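PDB 4QIT: nitronate monooxygenase family protein from Pseudomonas aeruginosa, which oxidatively denitrifies alkyl nitronates with molecular oxygen and FMN, with the toxin propionate 3-nitronate as its best and presumed physiological substrate. Local coordinates for residues 135-140 against 157-162; 224-229 against 337-342; 81-86 against 302-307. The protein carries 1 engineered substitution. One frame throughout, in Å; residues are numbered along the deposited sequence.

Contact 1 (135-140 against 157-162). With FMN (flavin mononucleotide), chain C.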
loop_
_atom_site.group_PDB
_atom_site.type_symbol
_atom_site.label_atom_id
_atom_site.label_comp_id
_atom_site.label_asym_id
_atom_site.label_seq_id
_atom_site.Cartn_x
_atom_site.Cartn_y
_atom_site.Cartn_z
ATOM N N ALA A 135 -15.452 -24.431 3.662
ATOM C CA ALA A 135 -15.284 -23.048 4.083
ATOM C C ALA A 135 -16.266 -22.117 3.385
ATOM O O ALA A 135 -16.583 -22.294 2.203
ATOM C CB ALA A 135 -13.857 -22.584 3.842
ATOM N N VAL A 136 -16.766 -21.141 4.133
ATOM C CA VAL A 136 -17.556 -20.056 3.564
ATOM C C VAL A 136 -16.886 -18.733 3.926
ATOM O O VAL A 136 -16.534 -18.505 5.085
ATOM C CB VAL A 136 -19.016 -20.076 4.067
ATOM C CG1 VAL A 136 -19.760 -18.793 3.652
ATOM C CG2 VAL A 136 -19.742 -21.316 3.550
ATOM N N SER A 137 -16.675 -17.875 2.927
ATOM C CA SER A 137 -16.011 -16.598 3.146
ATOM C C SER A 137 -16.923 -15.426 2.790
ATOM O O SER A 137 -17.812 -15.556 1.939
ATOM C CB SER A 137 -14.727 -16.525 2.315
ATOM O OG SER A 137 -13.720 -17.356 2.853
ATOM N N PHE A 138 -16.682 -14.285 3.432
ATOM C CA PHE A 138 -17.484 -13.091 3.218
ATOM C C PHE A 138 -16.614 -11.889 2.909
ATOM O O PHE A 138 -15.532 -11.725 3.492
ATOM C CB PHE A 138 -18.359 -12.804 4.447
ATOM C CG PHE A 138 -19.352 -13.890 4.724
ATOM C CD1 PHE A 138 -20.516 -13.971 3.987
ATOM C CD2 PHE A 138 -19.107 -14.845 5.703
ATOM C CE1 PHE A 138 -21.451 -14.983 4.219
ATOM C CE2 PHE A 138 -20.037 -15.864 5.952
ATOM C CZ PHE A 138 -21.205 -15.935 5.205
ATOM N N HIS A 139 -17.100 -11.052 1.996
ATOM C CA HIS A 139 -16.400 -9.854 1.540
ATOM C C HIS A 139 -17.305 -8.654 1.766
ATOM O O HIS A 139 -18.515 -8.751 1.556
ATOM C CB HIS A 139 -16.095 -9.964 0.043
ATOM C CG HIS A 139 -14.927 -9.142 -0.401
ATOM N ND1 HIS A 139 -13.656 -9.323 0.108
ATOM C CD2 HIS A 139 -14.826 -8.147 -1.312
ATOM C CE1 HIS A 139 -12.829 -8.474 -0.465
ATOM N NE2 HIS A 139 -13.514 -7.741 -1.332
ATOM N N PHE A 140 -16.701 -7.537 2.180
ATOM C CA PHE A 140 -17.361 -6.239 2.406
ATOM C C PHE A 140 -17.973 -6.079 3.790
ATOM O O PHE A 140 -18.384 -4.974 4.151
ATOM C CB PHE A 140 -18.441 -5.906 1.361
ATOM C CG PHE A 140 -17.957 -5.874 -0.063
ATOM C CD1 PHE A 140 -16.785 -5.216 -0.426
ATOM C CD2 PHE A 140 -18.721 -6.469 -1.056
ATOM C CE1 PHE A 140 -16.392 -5.174 -1.758
ATOM C CE2 PHE A 140 -18.332 -6.437 -2.378
ATOM C CZ PHE A 140 -17.164 -5.790 -2.734
ATOM N N ARG A 157 -16.081 -23.842 8.208
ATOM C CA ARG A 157 -15.158 -22.812 8.683
ATOM C C ARG A 157 -15.511 -21.484 8.021
ATOM O O ARG A 157 -15.752 -21.446 6.818
ATOM C CB ARG A 157 -13.708 -23.170 8.348
ATOM C CG ARG A 157 -13.260 -24.533 8.851
ATOM C CD ARG A 157 -13.393 -24.651 10.350
ATOM N NE ARG A 157 -12.749 -25.866 10.836
ATOM C CZ ARG A 157 -12.989 -26.416 12.022
ATOM N NH1 ARG A 157 -13.873 -25.868 12.844
ATOM N NH2 ARG A 157 -12.346 -27.519 12.382
ATOM N N VAL A 158 -15.539 -20.405 8.802
ATOM C CA VAL A 158 -15.973 -19.103 8.286
ATOM C C VAL A 158 -14.831 -18.090 8.259
ATOM O O VAL A 158 -14.186 -17.827 9.285
ATOM C CB VAL A 158 -17.140 -18.519 9.109
ATOM C CG1 VAL A 158 -17.502 -17.113 8.614
ATOM C CG2 VAL A 158 -18.360 -19.447 9.041
ATOM N N LEU A 159 -14.581 -17.527 7.076
ATOM C CA LEU A 159 -13.557 -16.494 6.918
ATOM C C LEU A 159 -14.231 -15.174 6.557
ATOM O O LEU A 159 -15.243 -15.164 5.852
ATOM C CB LEU A 159 -12.582 -16.849 5.793
ATOM C CG LEU A 159 -11.884 -18.211 5.743
ATOM C CD1 LEU A 159 -10.579 -18.083 4.965
ATOM C CD2 LEU A 159 -11.630 -18.798 7.109
ATOM N N VAL A 160 -13.661 -14.062 7.017
ATOM C CA VAL A 160 -14.128 -12.744 6.596
ATOM C C VAL A 160 -12.936 -11.857 6.266
ATOM O O VAL A 160 -11.938 -11.853 6.987
ATOM C CB VAL A 160 -14.999 -12.051 7.684
ATOM C CG1 VAL A 160 -15.566 -10.731 7.155
ATOM C CG2 VAL A 160 -16.141 -12.946 8.138
ATOM N N CYS A 161 -13.032 -11.115 5.168
ATOM C CA CYS A 161 -11.988 -10.179 4.787
ATOM C C CYS A 161 -12.055 -8.885 5.603
ATOM O O CYS A 161 -13.151 -8.361 5.879
ATOM C CB CYS A 161 -12.142 -9.854 3.306
ATOM S SG CYS A 161 -10.946 -8.688 2.684
ATOM N N ALA A 162 -10.894 -8.376 6.001
ATOM C CA ALA A 162 -10.809 -7.070 6.662
ATOM C C ALA A 162 -9.629 -6.294 6.100
ATOM O O ALA A 162 -8.623 -6.902 5.704
ATOM C CB ALA A 162 -10.656 -7.238 8.161
HETATM N N1 FMN C . -12.651 -11.156 -3.334
HETATM C C2 FMN C . -13.929 -11.541 -2.949
HETATM O O2 FMN C . -14.203 -11.581 -1.756
HETATM N N3 FMN C . -14.881 -11.906 -3.874
HETATM C C4 FMN C . -14.558 -11.854 -5.213
HETATM O O4 FMN C . -15.377 -12.157 -6.076
HETATM C C4A FMN C . -13.290 -11.460 -5.602
HETATM N N5 FMN C . -13.006 -11.417 -6.941
HETATM C C5A FMN C . -11.754 -11.053 -7.375
HETATM C C6 FMN C . -11.509 -11.038 -8.741
HETATM C C7 FMN C . -10.265 -10.692 -9.228
HETATM C C7M FMN C . -10.072 -10.723 -10.717
HETATM C C8 FMN C . -9.254 -10.328 -8.338
HETATM C C8M FMN C . -7.901 -9.929 -8.855
HETATM C C9 FMN C . -9.508 -10.338 -6.962
HETATM C C9A FMN C . -10.764 -10.706 -6.466
HETATM N N10 FMN C . -11.048 -10.735 -5.100
HETATM C C10 FMN C . -12.320 -11.107 -4.672
HETATM C "C1'" FMN C . -9.998 -10.331 -4.096
HETATM C "C2'" FMN C . -9.202 -11.506 -3.554
HETATM O "O2'" FMN C . -9.987 -12.214 -2.629
HETATM C "C3'" FMN C . -7.947 -11.033 -2.834
HETATM O "O3'" FMN C . -8.214 -9.965 -1.950
HETATM C "C4'" FMN C . -6.977 -10.533 -3.882
HETATM O "O4'" FMN C . -7.081 -11.336 -5.043
HETATM C "C5'" FMN C . -5.567 -10.652 -3.332
HETATM O "O5'" FMN C . -4.797 -9.830 -4.156
HETATM P P FMN C . -3.838 -10.432 -5.273
HETATM O O1P FMN C . -3.491 -11.855 -4.925
HETATM O O2P FMN C . -2.648 -9.526 -5.348
HETATM O O3P FMN C . -4.642 -10.401 -6.530
HETATM O O HOH W 1 -14.243 -7.294 3.502
#
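V136 and F138 carry the backbone pairing of the parallel strands 135-139 and 157-162, each through both its N-H and its C=O. V136 N donates to R157 O at 2.9 Å, and V136 O takes the N-H of L159. F138 repeats the pattern two residues on: its N reaches L159 O with a bent N-H...O angle of 141°, while the C161 N-H points almost straight at F138 O, at 170°. Short CA-H...O contacts, such as S137 CA to L159 O at 3.2 Å, fill in between.

Apolar contacts occupy the face bearing V136, F138, V158 and V160. With chi1 near -63°, F138 swings its ring back along the strand, and V158 CG1 touches CE2 at the ring edge, 3.9 Å away. Branched valines suit extended backbone and make a compact surface here, onto which L151 of helix 145-153 packs. Strand, helix and strand thus form one beta-alpha-beta crossover of the TIM barrel, with this face turned to the surrounding helices and the face of S137 and L159 turned into the barrel.

On that inner face a polar atom rests on an apolar side chain: S137 OG lies 3.2 Å from L159 CB, while its hydrogen bond goes to N73 OD1 on the adjoining strand 72-77; a small polar residue can fit close to leucine there. At the N-terminal end the R157 guanidinium turns away, its NE bonding to L14 O.

Where the strands open toward the flavin, C161 CB comes to 3.6 Å from H139 ND1, and the sulfur approaches the imidazole obliquely, SG 4.5 Å from the ring centroid. H139 belongs to the FMN pocket; its NE2 bonds to S189 O. A water accepts from F140 N and donates to C161 O, bridging the two segments just past the last direct strand bond.

Contact 2 (224-229 against 337-342). With FMN (flavin mononucleotide), chain C.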
loop_
_atom_site.group_PDB
_atom_site.type_symbol
_atom_site.label_atom_id
_atom_site.label_comp_id
_atom_site.label_asym_id
_atom_site.label_seq_id
_atom_site.Cartn_x
_atom_site.Cartn_y
_atom_site.Cartn_z
ATOM N N GLY A 224 -0.819 -8.897 -3.299
ATOM C CA GLY A 224 0.513 -8.738 -3.847
ATOM C C GLY A 224 1.413 -9.955 -3.786
ATOM O O GLY A 224 2.569 -9.892 -4.204
ATOM N N ILE A 225 0.888 -11.066 -3.287
ATOM C CA ILE A 225 1.683 -12.284 -3.134
ATOM C C ILE A 225 1.603 -13.129 -4.414
ATOM O O ILE A 225 0.517 -13.516 -4.839
ATOM C CB ILE A 225 1.198 -13.060 -1.905
ATOM C CG1 ILE A 225 1.434 -12.202 -0.653
ATOM C CG2 ILE A 225 1.928 -14.405 -1.796
ATOM C CD1 ILE A 225 0.713 -12.703 0.593
ATOM N N MET A 226 2.756 -13.394 -5.030
ATOM C CA MET A 226 2.811 -13.977 -6.378
ATOM C C MET A 226 3.734 -15.194 -6.469
ATOM O O MET A 226 3.790 -15.866 -7.502
ATOM C CB MET A 226 3.302 -12.923 -7.380
ATOM C CG MET A 226 2.407 -11.673 -7.454
ATOM S SD MET A 226 0.756 -12.050 -8.069
ATOM C CE MET A 226 1.165 -12.427 -9.768
ATOM N N ASP A 227 4.481 -15.457 -5.405
ATOM C CA ASP A 227 5.468 -16.530 -5.435
ATOM C C ASP A 227 5.790 -17.012 -4.018
ATOM O O ASP A 227 5.281 -16.456 -3.041
ATOM C CB ASP A 227 6.724 -16.114 -6.223
ATOM C CG ASP A 227 7.410 -14.879 -5.655
ATOM O OD1 ASP A 227 7.164 -14.504 -4.494
ATOM O OD2 ASP A 227 8.226 -14.271 -6.384
ATOM N N GLY A 228 6.597 -18.064 -3.903
ATOM C CA GLY A 228 6.883 -18.604 -2.586
ATOM C C GLY A 228 7.636 -17.655 -1.673
ATOM O O GLY A 228 7.470 -17.724 -0.456
ATOM N N ARG A 229 8.475 -16.788 -2.241
ATOM C CA ARG A 229 9.135 -15.745 -1.447
ATOM C C ARG A 229 8.103 -14.838 -0.773
ATOM O O ARG A 229 8.240 -14.515 0.411
ATOM C CB ARG A 229 10.095 -14.910 -2.308
ATOM C CG ARG A 229 11.457 -15.559 -2.541
ATOM C CD ARG A 229 12.360 -14.564 -3.236
ATOM N NE ARG A 229 13.701 -15.078 -3.498
ATOM C CZ ARG A 229 14.736 -14.921 -2.677
ATOM N NH1 ARG A 229 14.589 -14.273 -1.531
ATOM N NH2 ARG A 229 15.926 -15.416 -3.001
ATOM N N ALA A 337 2.928 -7.804 -12.521
ATOM C CA ALA A 337 4.045 -8.046 -13.442
ATOM C C ALA A 337 4.747 -9.372 -13.181
ATOM O O ALA A 337 5.532 -9.844 -14.020
ATOM C CB ALA A 337 5.046 -6.893 -13.399
ATOM N N LEU A 338 4.455 -9.992 -12.045
ATOM C CA LEU A 338 5.058 -11.277 -11.700
ATOM C C LEU A 338 4.143 -12.465 -12.022
ATOM O O LEU A 338 4.431 -13.608 -11.635
ATOM C CB LEU A 338 5.435 -11.303 -10.222
ATOM C CG LEU A 338 6.285 -10.117 -9.765
ATOM C CD1 LEU A 338 6.472 -10.163 -8.247
ATOM C CD2 LEU A 338 7.611 -10.105 -10.489
ATOM N N ALA A 339 3.043 -12.196 -12.723
ATOM C CA ALA A 339 2.109 -13.245 -13.116
ATOM C C ALA A 339 2.766 -14.290 -14.008
ATOM O O ALA A 339 3.636 -13.974 -14.833
ATOM C CB ALA A 339 0.884 -12.644 -13.801
ATOM N N ARG A 340 2.361 -15.539 -13.804
ATOM C CA ARG A 340 2.812 -16.677 -14.594
ATOM C C ARG A 340 1.585 -17.372 -15.163
ATOM O O ARG A 340 0.488 -17.270 -14.601
ATOM C CB ARG A 340 3.594 -17.659 -13.727
ATOM C CG ARG A 340 4.942 -17.138 -13.274
ATOM C CD ARG A 340 5.640 -18.104 -12.329
ATOM N NE ARG A 340 5.270 -17.904 -10.927
ATOM C CZ ARG A 340 5.892 -18.492 -9.911
ATOM N NH1 ARG A 340 6.907 -19.321 -10.133
ATOM N NH2 ARG A 340 5.503 -18.245 -8.672
ATOM N N GLU A 341 1.781 -18.085 -16.270
ATOM C CA GLU A 341 0.710 -18.818 -16.948
ATOM C C GLU A 341 0.981 -20.311 -16.846
ATOM O O GLU A 341 1.794 -20.850 -17.608
ATOM C CB GLU A 341 0.628 -18.411 -18.423
ATOM C CG GLU A 341 -0.473 -19.135 -19.206
ATOM C CD GLU A 341 -0.615 -18.621 -20.624
ATOM O OE1 GLU A 341 0.379 -18.105 -21.177
ATOM O OE2 GLU A 341 -1.722 -18.727 -21.192
ATOM N N LEU A 342 0.312 -20.976 -15.905
ATOM C CA LEU A 342 0.519 -22.402 -15.668
ATOM C C LEU A 342 -0.807 -23.070 -15.347
ATOM O O LEU A 342 -1.710 -22.422 -14.835
ATOM C CB LEU A 342 1.452 -22.600 -14.473
ATOM C CG LEU A 342 2.873 -22.044 -14.530
ATOM C CD1 LEU A 342 3.509 -22.117 -13.149
ATOM C CD2 LEU A 342 3.708 -22.835 -15.519
HETATM N N1 FMN C . -12.651 -11.156 -3.334
HETATM C C2 FMN C . -13.929 -11.541 -2.949
HETATM O O2 FMN C . -14.203 -11.581 -1.756
HETATM N N3 FMN C . -14.881 -11.906 -3.874
HETATM C C4 FMN C . -14.558 -11.854 -5.213
HETATM O O4 FMN C . -15.377 -12.157 -6.076
HETATM C C4A FMN C . -13.290 -11.460 -5.602
HETATM N N5 FMN C . -13.006 -11.417 -6.941
HETATM C C5A FMN C . -11.754 -11.053 -7.375
HETATM C C6 FMN C . -11.509 -11.038 -8.741
HETATM C C7 FMN C . -10.265 -10.692 -9.228
HETATM C C7M FMN C . -10.072 -10.723 -10.717
HETATM C C8 FMN C . -9.254 -10.328 -8.338
HETATM C C8M FMN C . -7.901 -9.929 -8.855
HETATM C C9 FMN C . -9.508 -10.338 -6.962
HETATM C C9A FMN C . -10.764 -10.706 -6.466
HETATM N N10 FMN C . -11.048 -10.735 -5.100
HETATM C C10 FMN C . -12.320 -11.107 -4.672
HETATM C "C1'" FMN C . -9.998 -10.331 -4.096
HETATM C "C2'" FMN C . -9.202 -11.506 -3.554
HETATM O "O2'" FMN C . -9.987 -12.214 -2.629
HETATM C "C3'" FMN C . -7.947 -11.033 -2.834
HETATM O "O3'" FMN C . -8.214 -9.965 -1.950
HETATM C "C4'" FMN C . -6.977 -10.533 -3.882
HETATM O "O4'" FMN C . -7.081 -11.336 -5.043
HETATM C "C5'" FMN C . -5.567 -10.652 -3.332
HETATM O "O5'" FMN C . -4.797 -9.830 -4.156
HETATM P P FMN C . -3.838 -10.432 -5.273
HETATM O O1P FMN C . -3.491 -11.855 -4.925
HETATM O O2P FMN C . -2.648 -9.526 -5.348
HETATM O O3P FMN C . -4.642 -10.401 -6.530
HETATM O O HOH W 2 3.306 -15.785 -10.175
#
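The R340 guanidinium turns its edge to M226: NH2 donates to M226 O at 3.2 Å, nearly in the guanidinium plane and onto a lone pair in the carbonyl plane. A water lies at the same edge, accepting from NE at 3.0 Å and standing 2.7 Å from M226 O, while D227 CB approaches the group obliquely, 3.5 Å from NH2. E354 of helix 344-355 takes NH1 in a salt bridge, so arginine, with several N-H groups, serves carbonyl, water and carboxylate together.

Segment 224-229 runs from the loop after TIM-barrel strand 219-222 into helix 228-236, and its first residue, G224, takes part in binding the FMN phosphate. G224 N donates to FMN O2P at 2.8 Å; its positive phi of 88° favours glycine. D227 is the N-cap of the helix: OD1 accepts from G230 N, and OD2 forms a salt bridge to R209 of the second subunit.

M226 supplies the apolar part. Its CB packs on L338 CB at 3.9 Å, and bends at chi2 (-64°) and chi3 (-70°) fold the flexible thioether so that CE lies 3.5 Å from A339 N and also touches A339 CB, a small methyl.

Contact 3 (81-86 against 302-307)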
loop_
_atom_site.group_PDB
_atom_site.type_symbol
_atom_site.label_atom_id
_atom_site.label_comp_id
_atom_site.label_asym_id
_atom_site.label_seq_id
_atom_site.Cartn_x
_atom_site.Cartn_y
_atom_site.Cartn_z
ATOM N N PRO A 81 -26.846 -3.648 1.731
ATOM C CA PRO A 81 -27.714 -3.772 0.557
ATOM C C PRO A 81 -27.832 -2.452 -0.206
ATOM O O PRO A 81 -28.036 -1.394 0.397
ATOM C CB PRO A 81 -29.060 -4.182 1.162
ATOM C CG PRO A 81 -28.673 -4.967 2.375
ATOM C CD PRO A 81 -27.472 -4.215 2.937
ATOM N N GLY A 82 -27.681 -2.520 -1.526
ATOM C CA GLY A 82 -27.688 -1.325 -2.344
ATOM C C GLY A 82 -29.010 -0.591 -2.222
ATOM O O GLY A 82 -30.076 -1.207 -2.126
ATOM N N GLN A 83 -28.935 0.731 -2.232
ATOM C CA GLN A 83 -30.134 1.560 -2.163
ATOM C C GLN A 83 -30.425 2.157 -3.526
ATOM O O GLN A 83 -29.666 2.989 -4.028
ATOM C CB GLN A 83 -29.974 2.645 -1.106
ATOM C CG GLN A 83 -30.092 2.095 0.315
ATOM C CD GLN A 83 -29.810 3.125 1.394
ATOM O OE1 GLN A 83 -30.099 4.315 1.234
ATOM N NE2 GLN A 83 -29.238 2.668 2.508
ATOM N N ALA A 84 -31.522 1.712 -4.127
ATOM C CA ALA A 84 -31.921 2.192 -5.438
ATOM C C ALA A 84 -32.194 3.691 -5.367
ATOM O O ALA A 84 -32.736 4.188 -4.370
ATOM C CB ALA A 84 -33.154 1.453 -5.925
ATOM N N ASP A 85 -31.812 4.394 -6.426
ATOM C CA ASP A 85 -32.004 5.839 -6.545
ATOM C C ASP A 85 -32.214 6.141 -8.021
ATOM O O ASP A 85 -31.274 6.518 -8.721
ATOM C CB ASP A 85 -30.768 6.592 -6.024
ATOM C CG ASP A 85 -30.984 8.099 -5.936
ATOM O OD1 ASP A 85 -31.833 8.650 -6.677
ATOM O OD2 ASP A 85 -30.281 8.749 -5.130
ATOM N N PRO A 86 -33.451 5.960 -8.507
ATOM C CA PRO A 86 -33.737 6.067 -9.944
ATOM C C PRO A 86 -33.288 7.391 -10.562
ATOM O O PRO A 86 -32.771 7.387 -11.674
ATOM C CB PRO A 86 -35.257 5.923 -10.002
ATOM C CG PRO A 86 -35.582 5.059 -8.818
ATOM C CD PRO A 86 -34.619 5.491 -7.741
ATOM N N LEU A 302 -22.316 9.568 -8.119
ATOM C CA LEU A 302 -22.288 8.131 -8.358
ATOM C C LEU A 302 -23.477 7.443 -7.704
ATOM O O LEU A 302 -23.738 7.660 -6.512
ATOM C CB LEU A 302 -21.010 7.564 -7.750
ATOM C CG LEU A 302 -20.459 6.229 -8.232
ATOM C CD1 LEU A 302 -20.179 6.289 -9.720
ATOM C CD2 LEU A 302 -19.189 5.889 -7.459
ATOM N N PRO A 303 -24.195 6.587 -8.459
ATOM C CA PRO A 303 -25.191 5.716 -7.818
ATOM C C PRO A 303 -24.541 4.738 -6.826
ATOM O O PRO A 303 -23.312 4.658 -6.737
ATOM C CB PRO A 303 -25.804 4.946 -9.006
ATOM C CG PRO A 303 -25.529 5.822 -10.204
ATOM C CD PRO A 303 -24.201 6.462 -9.927
ATOM N N ASP A 304 -25.361 3.999 -6.091
ATOM C CA ASP A 304 -24.862 3.075 -5.090
ATOM C C ASP A 304 -24.303 1.817 -5.760
ATOM O O ASP A 304 -24.635 1.495 -6.902
ATOM C CB ASP A 304 -26.013 2.715 -4.152
ATOM C CG ASP A 304 -25.553 2.264 -2.787
ATOM O OD1 ASP A 304 -24.336 2.338 -2.485
ATOM O OD2 ASP A 304 -26.427 1.840 -1.996
ATOM N N TYR A 305 -23.425 1.124 -5.050
ATOM C CA TYR A 305 -23.063 -0.237 -5.411
ATOM C C TYR A 305 -24.265 -1.147 -5.106
ATOM O O TYR A 305 -24.903 -0.992 -4.075
ATOM C CB TYR A 305 -21.859 -0.648 -4.567
ATOM C CG TYR A 305 -21.387 -2.065 -4.776
ATOM C CD1 TYR A 305 -20.487 -2.385 -5.790
ATOM C CD2 TYR A 305 -21.829 -3.085 -3.943
ATOM C CE1 TYR A 305 -20.048 -3.697 -5.975
ATOM C CE2 TYR A 305 -21.411 -4.394 -4.120
ATOM C CZ TYR A 305 -20.520 -4.693 -5.132
ATOM O OH TYR A 305 -20.105 -6.002 -5.285
ATOM N N PRO A 306 -24.574 -2.112 -5.988
ATOM C CA PRO A 306 -23.873 -2.488 -7.213
ATOM C C PRO A 306 -24.576 -1.997 -8.492
ATOM O O PRO A 306 -24.287 -2.500 -9.592
ATOM C CB PRO A 306 -23.937 -4.016 -7.146
ATOM C CG PRO A 306 -25.337 -4.262 -6.613
ATOM C CD PRO A 306 -25.624 -3.098 -5.659
ATOM N N PHE A 307 -25.495 -1.038 -8.358
ATOM C CA PHE A 307 -26.201 -0.500 -9.515
ATOM C C PHE A 307 -25.242 0.058 -10.558
ATOM O O PHE A 307 -25.476 -0.088 -11.760
ATOM C CB PHE A 307 -27.220 0.572 -9.086
ATOM C CG PHE A 307 -28.247 0.071 -8.110
ATOM C CD1 PHE A 307 -29.401 -0.563 -8.564
ATOM C CD2 PHE A 307 -28.061 0.232 -6.742
ATOM C CE1 PHE A 307 -30.348 -1.034 -7.660
ATOM C CE2 PHE A 307 -29.003 -0.235 -5.836
ATOM C CZ PHE A 307 -30.145 -0.872 -6.299
HETATM O O HOH W 3 -28.274 3.929 -6.482
#
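With chi1 at -156°, D304 sets its carboxylate across from the backbone N and extends it to the 81-86 loop, while F307, with CG beside its backbone N (chi1 -58°), points the CE2/CZ end of its ring at the peptides from G82 to A84. D304 OD2 accepts the N-H of Q83 at 2.8 Å; the bond is nearly straight and uses the anti side of the carboxylate, slightly out of its plane. A water adds a second bridge, donating to Q83 O and accepting from D304 N.

G82 suits its place because the loops almost meet there: G82 CA is 3.3 Å from Y305 O, too close for a side chain pointing that way. F307 presents its ring edge to the carbonyl carbon of G82, CE2 lying 3.6 Å from G82 C, and A84 CB rests 3.8 Å from F307 CZ. The peptide before P306 is cis, and P306 CB sits over the centre of one face of the Y305 ring. The contact as a whole joins the loop after barrel strand 72-77 to the entrance of helix 307-320, whose N-cap is P306; the side chain of Y305 comes within about 5 Å of the bound nitroethane.

D304 OD2 also forms a salt bridge with R80 NH1. A carboxylate oxygen held by both an arginine and a backbone N-H is probably ionised, which would strengthen its hold on the loop.

From the N terminus, the chain first lays down 81-86, which waits for its partner. Contact 1 then opens and closes quickly, with 157-162 returning beside 135-140 after one helix, so that it falls wholly within the span bridged by contact 3. Next comes 224-229, the first half of contact 2. Segment 302-307 then completes contact 3, and 337-342 finally completes contact 2, so contacts 2 and 3 cross along the sequence. Contact 1 is part of the barrel wall; contact 2 ties the phosphate end to the C-terminal region; contact 3 joins two outlying loops on the opposite side of the chain's centre from contact 2. F140 CE2 touches Y305 OH at 3.4 Å, linking contacts 1 and 3 directly.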